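4-hydroxybutyrate coenzyme A transferase (Shewanella oneidensis, PDB 2OAS) probably transfers coenzyme A between acyl-CoA thioesters and carboxylic acids such as acetate or 4-hydroxybutyrate, and binds coenzyme A. Local coordinates at residues A[72-75]-A[80-83]; A[246-251]-A[258-263]. All coordinates share one frame; numbering follows the deposited sequence.

Contact 1. Residues A[72-75]-A[80-83]; sequences HRCF and PTRP
The methyl CG2 of T81 heads roughly for the ring of H72, and the sulfur of C74 lies beside the CB-CG2 bond of T81; both partners are side chains that strand 70-74 turns toward the 80-83 turn. The tighter meeting is with the cysteine: C74 SG lies 3.8 Å from T81 CG2 and 4.0 Å from T81 CB. On C74 the sulfur stands anti to the carbonyl carbon (chi1 -48°), which carries it out from the strand to the threonine. The imidazole is held more loosely, with H72 CG 4.3 Å from T81 CG2, and the methyl approaches the ring obliquely. T81 sends its two branches to different tasks: with chi1 at 49°, CG2 falls anti to the carbonyl carbon and faces the strand, while OG1 takes the backbone N of G78 in a hydrogen bond within the same turn. Away from this buried centre the contact thins out. R82 gives a hydrogen bond from NE to Y326 O and a cation-pi contact to the Y326 ring, and R73, on another side of the strand, forms a salt bridge with E399 of the second subunit. The arrangement belongs to a beta-alpha-beta unit of strand 70-74, helix 82-86 and parallel strand 91-92. No hydrogen bond spans the two segments, so the contact rests on dispersion between a methyl, a thiol sulfur and an imidazole, with the threonine hydroxyl satisfied inside its own turn.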
loop_
_atom_site.group_PDB
_atom_site.type_symbol
_atom_site.label_atom_id
_atom_site.label_comp_id
_atom_site.label_asym_id
_atom_site.label_seq_id
_atom_site.Cartn_x
_atom_site.Cartn_y
_atom_site.Cartn_z
ATOM N N HIS A 72 25.034 -8.483 8.762
ATOM C CA HIS A 72 24.260 -8.047 7.606
ATOM C C HIS A 72 22.931 -7.402 8.002
ATOM O O HIS A 72 22.237 -7.919 8.870
ATOM C CB HIS A 72 23.982 -9.243 6.678
ATOM C CG HIS A 72 25.220 -9.877 6.129
ATOM N ND1 HIS A 72 25.875 -10.904 6.770
ATOM C CD2 HIS A 72 25.961 -9.588 5.030
ATOM C CE1 HIS A 72 26.966 -11.220 6.092
ATOM N NE2 HIS A 72 27.042 -10.435 5.032
ATOM N N ARG A 73 22.599 -6.271 7.371
ATOM C CA ARG A 73 21.334 -5.556 7.617
ATOM C C ARG A 73 20.632 -5.539 6.262
ATOM O O ARG A 73 20.942 -4.724 5.403
ATOM C CB ARG A 73 21.589 -4.130 8.100
ATOM C CG ARG A 73 20.360 -3.434 8.693
ATOM C CD ARG A 73 20.761 -2.126 9.364
ATOM N NE ARG A 73 19.638 -1.345 9.876
ATOM C CZ ARG A 73 18.987 -1.599 11.007
ATOM N NH1 ARG A 73 19.340 -2.629 11.766
ATOM N NH2 ARG A 73 18.001 -0.803 11.395
ATOM N N CYS A 74 19.682 -6.445 6.082
ATOM C CA CYS A 74 18.998 -6.590 4.812
ATOM C C CYS A 74 17.659 -5.918 4.605
ATOM O O CYS A 74 16.738 -6.071 5.412
ATOM C CB CYS A 74 18.818 -8.070 4.505
ATOM S SG CYS A 74 20.295 -9.047 4.705
ATOM N N PHE A 75 17.557 -5.191 3.499
ATOM C CA PHE A 75 16.321 -4.537 3.116
ATOM C C PHE A 75 15.614 -5.556 2.234
ATOM O O PHE A 75 14.437 -5.421 1.917
ATOM C CB PHE A 75 16.615 -3.267 2.313
ATOM C CG PHE A 75 17.189 -2.165 3.139
ATOM C CD1 PHE A 75 18.327 -1.490 2.731
ATOM C CD2 PHE A 75 16.577 -1.792 4.335
ATOM C CE1 PHE A 75 18.857 -0.467 3.506
ATOM C CE2 PHE A 75 17.106 -0.771 5.114
ATOM C CZ PHE A 75 18.245 -0.103 4.697
ATOM N N PRO A 80 22.604 -16.077 0.300
ATOM C CA PRO A 80 23.624 -16.086 1.354
ATOM C C PRO A 80 23.190 -15.490 2.692
ATOM O O PRO A 80 23.904 -15.604 3.680
ATOM C CB PRO A 80 24.758 -15.281 0.730
ATOM C CG PRO A 80 24.003 -14.230 -0.029
ATOM C CD PRO A 80 22.917 -15.051 -0.713
ATOM N N THR A 81 22.026 -14.856 2.729
ATOM C CA THR A 81 21.571 -14.240 3.964
ATOM C C THR A 81 20.408 -14.954 4.652
ATOM O O THR A 81 20.260 -14.845 5.862
ATOM C CB THR A 81 21.187 -12.771 3.726
ATOM O OG1 THR A 81 20.329 -12.686 2.583
ATOM C CG2 THR A 81 22.439 -11.924 3.490
ATOM N N ARG A 82 19.591 -15.682 3.892
ATOM C CA ARG A 82 18.442 -16.389 4.454
ATOM C C ARG A 82 18.781 -17.227 5.682
ATOM O O ARG A 82 18.111 -17.135 6.715
ATOM C CB ARG A 82 17.802 -17.300 3.403
ATOM C CG ARG A 82 17.030 -16.564 2.334
ATOM C CD ARG A 82 16.676 -17.464 1.161
ATOM N NE ARG A 82 16.492 -16.652 -0.039
ATOM C CZ ARG A 82 16.696 -17.078 -1.279
ATOM N NH1 ARG A 82 17.091 -18.329 -1.498
ATOM N NH2 ARG A 82 16.531 -16.236 -2.300
ATOM N N PRO A 83 19.819 -18.075 5.585
ATOM C CA PRO A 83 20.171 -18.897 6.742
ATOM C C PRO A 83 20.552 -18.052 7.949
ATOM O O PRO A 83 20.308 -18.441 9.094
ATOM C CB PRO A 83 21.333 -19.733 6.224
ATOM C CG PRO A 83 21.985 -18.797 5.239
ATOM C CD PRO A 83 20.792 -18.255 4.497
#

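Contact 2. Residues A[246-251]-A[258-263]; sequences GVINNT and GKLVTG
N250 faces the chain at G258 to L260 with both its backbone and its amide. Its carbonyl O accepts from G258 N at 2.7 Å, a nearly straight bond (166° at the hydrogen) whose donor stands above the carbonyl plane. The side chain leaves with CG anti to its own carbonyl carbon (chi1 -56°), laying the amide against the K259 peptide and across L260 at about a right angle. There N250 CG is 3.2 Å from K259 O, but the amide nitrogen makes no hydrogen bond to that oxygen. Alongside, I248 CG2 touches L260 CD2 at 3.8 Å, an apolar contact that V230 joins from strand 229-230. Helix 237-244 ends in a Schellman motif with G246 as its positive-phi residue; the chain then loops through 246-251 and returns into strand 260-262, an outer strand of a three-stranded parallel sheet. Further out, an Asx turn shapes the first segment: N249 OD1 accepts T251 N at 2.8 Å, and T251 OG1 adds a weak bond. V230 N donates to N250 OD1, which helps to set the amide's rotation. An alanine in place of N250 would keep the backbone bond to G258, but would probably leave V230 N without its acceptor and lose the packing against the K259 peptide. The backbone angles at G258 call for glycine, since a CB would jam against the preceding carbonyl O. K253 NZ donates to K259 O.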
loop_
_atom_site.group_PDB
_atom_site.type_symbol
_atom_site.label_atom_id
_atom_site.label_comp_id
_atom_site.label_asym_id
_atom_site.label_seq_id
_atom_site.Cartn_x
_atom_site.Cartn_y
_atom_site.Cartn_z
ATOM N N GLY A 246 10.650 -6.814 -32.430
ATOM C CA GLY A 246 9.848 -5.644 -32.754
ATOM C C GLY A 246 8.573 -5.546 -31.934
ATOM O O GLY A 246 7.848 -4.557 -32.021
ATOM N N VAL A 247 8.306 -6.568 -31.124
ATOM C CA VAL A 247 7.105 -6.601 -30.288
ATOM C C VAL A 247 7.100 -5.467 -29.273
ATOM O O VAL A 247 6.050 -4.947 -28.913
ATOM C CB VAL A 247 7.004 -7.939 -29.530
ATOM C CG1 VAL A 247 5.703 -8.007 -28.759
ATOM C CG2 VAL A 247 7.097 -9.089 -30.501
ATOM N N ILE A 248 8.288 -5.097 -28.805
ATOM C CA ILE A 248 8.453 -4.013 -27.833
ATOM C C ILE A 248 9.082 -2.800 -28.525
ATOM O O ILE A 248 10.122 -2.923 -29.174
ATOM C CB ILE A 248 9.374 -4.461 -26.673
ATOM C CG1 ILE A 248 8.652 -5.492 -25.803
ATOM C CG2 ILE A 248 9.814 -3.277 -25.857
ATOM C CD1 ILE A 248 9.490 -6.021 -24.667
ATOM N N ASN A 249 8.450 -1.639 -28.389
ATOM C CA ASN A 249 8.963 -0.408 -28.992
ATOM C C ASN A 249 8.670 0.827 -28.148
ATOM O O ASN A 249 8.993 1.942 -28.541
ATOM C CB ASN A 249 8.383 -0.223 -30.387
ATOM C CG ASN A 249 6.879 -0.243 -30.387
ATOM O OD1 ASN A 249 6.249 0.383 -29.542
ATOM N ND2 ASN A 249 6.290 -0.960 -31.338
ATOM N N ASN A 250 8.039 0.630 -26.998
ATOM C CA ASN A 250 7.759 1.739 -26.096
ATOM C C ASN A 250 7.090 2.932 -26.764
ATOM O O ASN A 250 7.205 4.074 -26.301
ATOM C CB ASN A 250 9.070 2.186 -25.434
ATOM C CG ASN A 250 9.761 1.052 -24.709
ATOM O OD1 ASN A 250 9.196 0.462 -23.788
ATOM N ND2 ASN A 250 10.979 0.735 -25.123
ATOM N N THR A 251 6.377 2.663 -27.841
ATOM C CA THR A 251 5.695 3.715 -28.576
ATOM C C THR A 251 4.460 4.256 -27.859
ATOM O O THR A 251 4.098 5.416 -28.037
ATOM C CB THR A 251 5.279 3.206 -29.968
ATOM O OG1 THR A 251 6.451 2.945 -30.746
ATOM C CG2 THR A 251 4.426 4.241 -30.676
ATOM N N GLY A 258 9.605 5.416 -26.268
ATOM C CA GLY A 258 10.661 4.974 -27.158
ATOM C C GLY A 258 11.833 4.320 -26.445
ATOM O O GLY A 258 12.688 3.725 -27.098
ATOM N N LYS A 259 11.871 4.412 -25.114
ATOM C CA LYS A 259 12.966 3.824 -24.339
ATOM C C LYS A 259 12.523 2.836 -23.256
ATOM O O LYS A 259 11.425 2.946 -22.706
ATOM C CB LYS A 259 13.787 4.934 -23.679
ATOM C CG LYS A 259 14.143 6.084 -24.615
ATOM C CD LYS A 259 15.253 6.958 -24.035
ATOM C CE LYS A 259 15.509 8.172 -24.920
ATOM N NZ LYS A 259 14.321 9.087 -24.860
ATOM N N LEU A 260 13.379 1.867 -22.952
ATOM C CA LEU A 260 13.083 0.901 -21.900
ATOM C C LEU A 260 13.566 1.539 -20.601
ATOM O O LEU A 260 14.608 2.189 -20.587
ATOM C CB LEU A 260 13.858 -0.395 -22.122
ATOM C CG LEU A 260 13.651 -1.097 -23.454
ATOM C CD1 LEU A 260 14.518 -2.344 -23.521
ATOM C CD2 LEU A 260 12.190 -1.457 -23.584
ATOM N N VAL A 261 12.815 1.363 -19.522
ATOM C CA VAL A 261 13.198 1.922 -18.231
ATOM C C VAL A 261 13.210 0.817 -17.146
ATOM O O VAL A 261 12.334 -0.044 -17.135
ATOM C CB VAL A 261 12.212 3.068 -17.817
ATOM C CG1 VAL A 261 12.637 3.710 -16.499
ATOM C CG2 VAL A 261 12.182 4.143 -18.921
ATOM N N THR A 262 14.220 0.840 -16.279
ATOM C CA THR A 262 14.343 -0.111 -15.170
ATOM C C THR A 262 15.293 0.425 -14.121
ATOM O O THR A 262 15.993 1.418 -14.345
ATOM C CB THR A 262 14.944 -1.484 -15.559
ATOM O OG1 THR A 262 16.108 -1.284 -16.377
ATOM C CG2 THR A 262 13.941 -2.327 -16.262
ATOM N N GLY A 263 15.319 -0.266 -12.986
ATOM C CA GLY A 263 16.202 0.107 -11.906
ATOM C C GLY A 263 17.486 -0.690 -12.022
ATOM O O GLY A 263 18.540 -0.253 -11.560
#

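In the fold
The two contacts lie on opposite sides of the chain's centre, their own centres about 33 Å apart, and share no strand or helix. The three residues that touch in contact 1 are buried, and it ties a strand of the eight-stranded parallel sheet to the turn before helix 82-86; contact 2 is partly buried, at the edge of a three-stranded sheet. Their chemistry differs accordingly: side chains alone meet in 72-75/80-83, while 246-251/258-263 combines a backbone hydrogen bond with amide and aliphatic packing. In contact 1 the side chain of T81 is about 11 Å from the bound coenzyme A and about 8 Å from that of the CoA-binding residue S327; contact 2 is remote from the known coenzyme-binding residues.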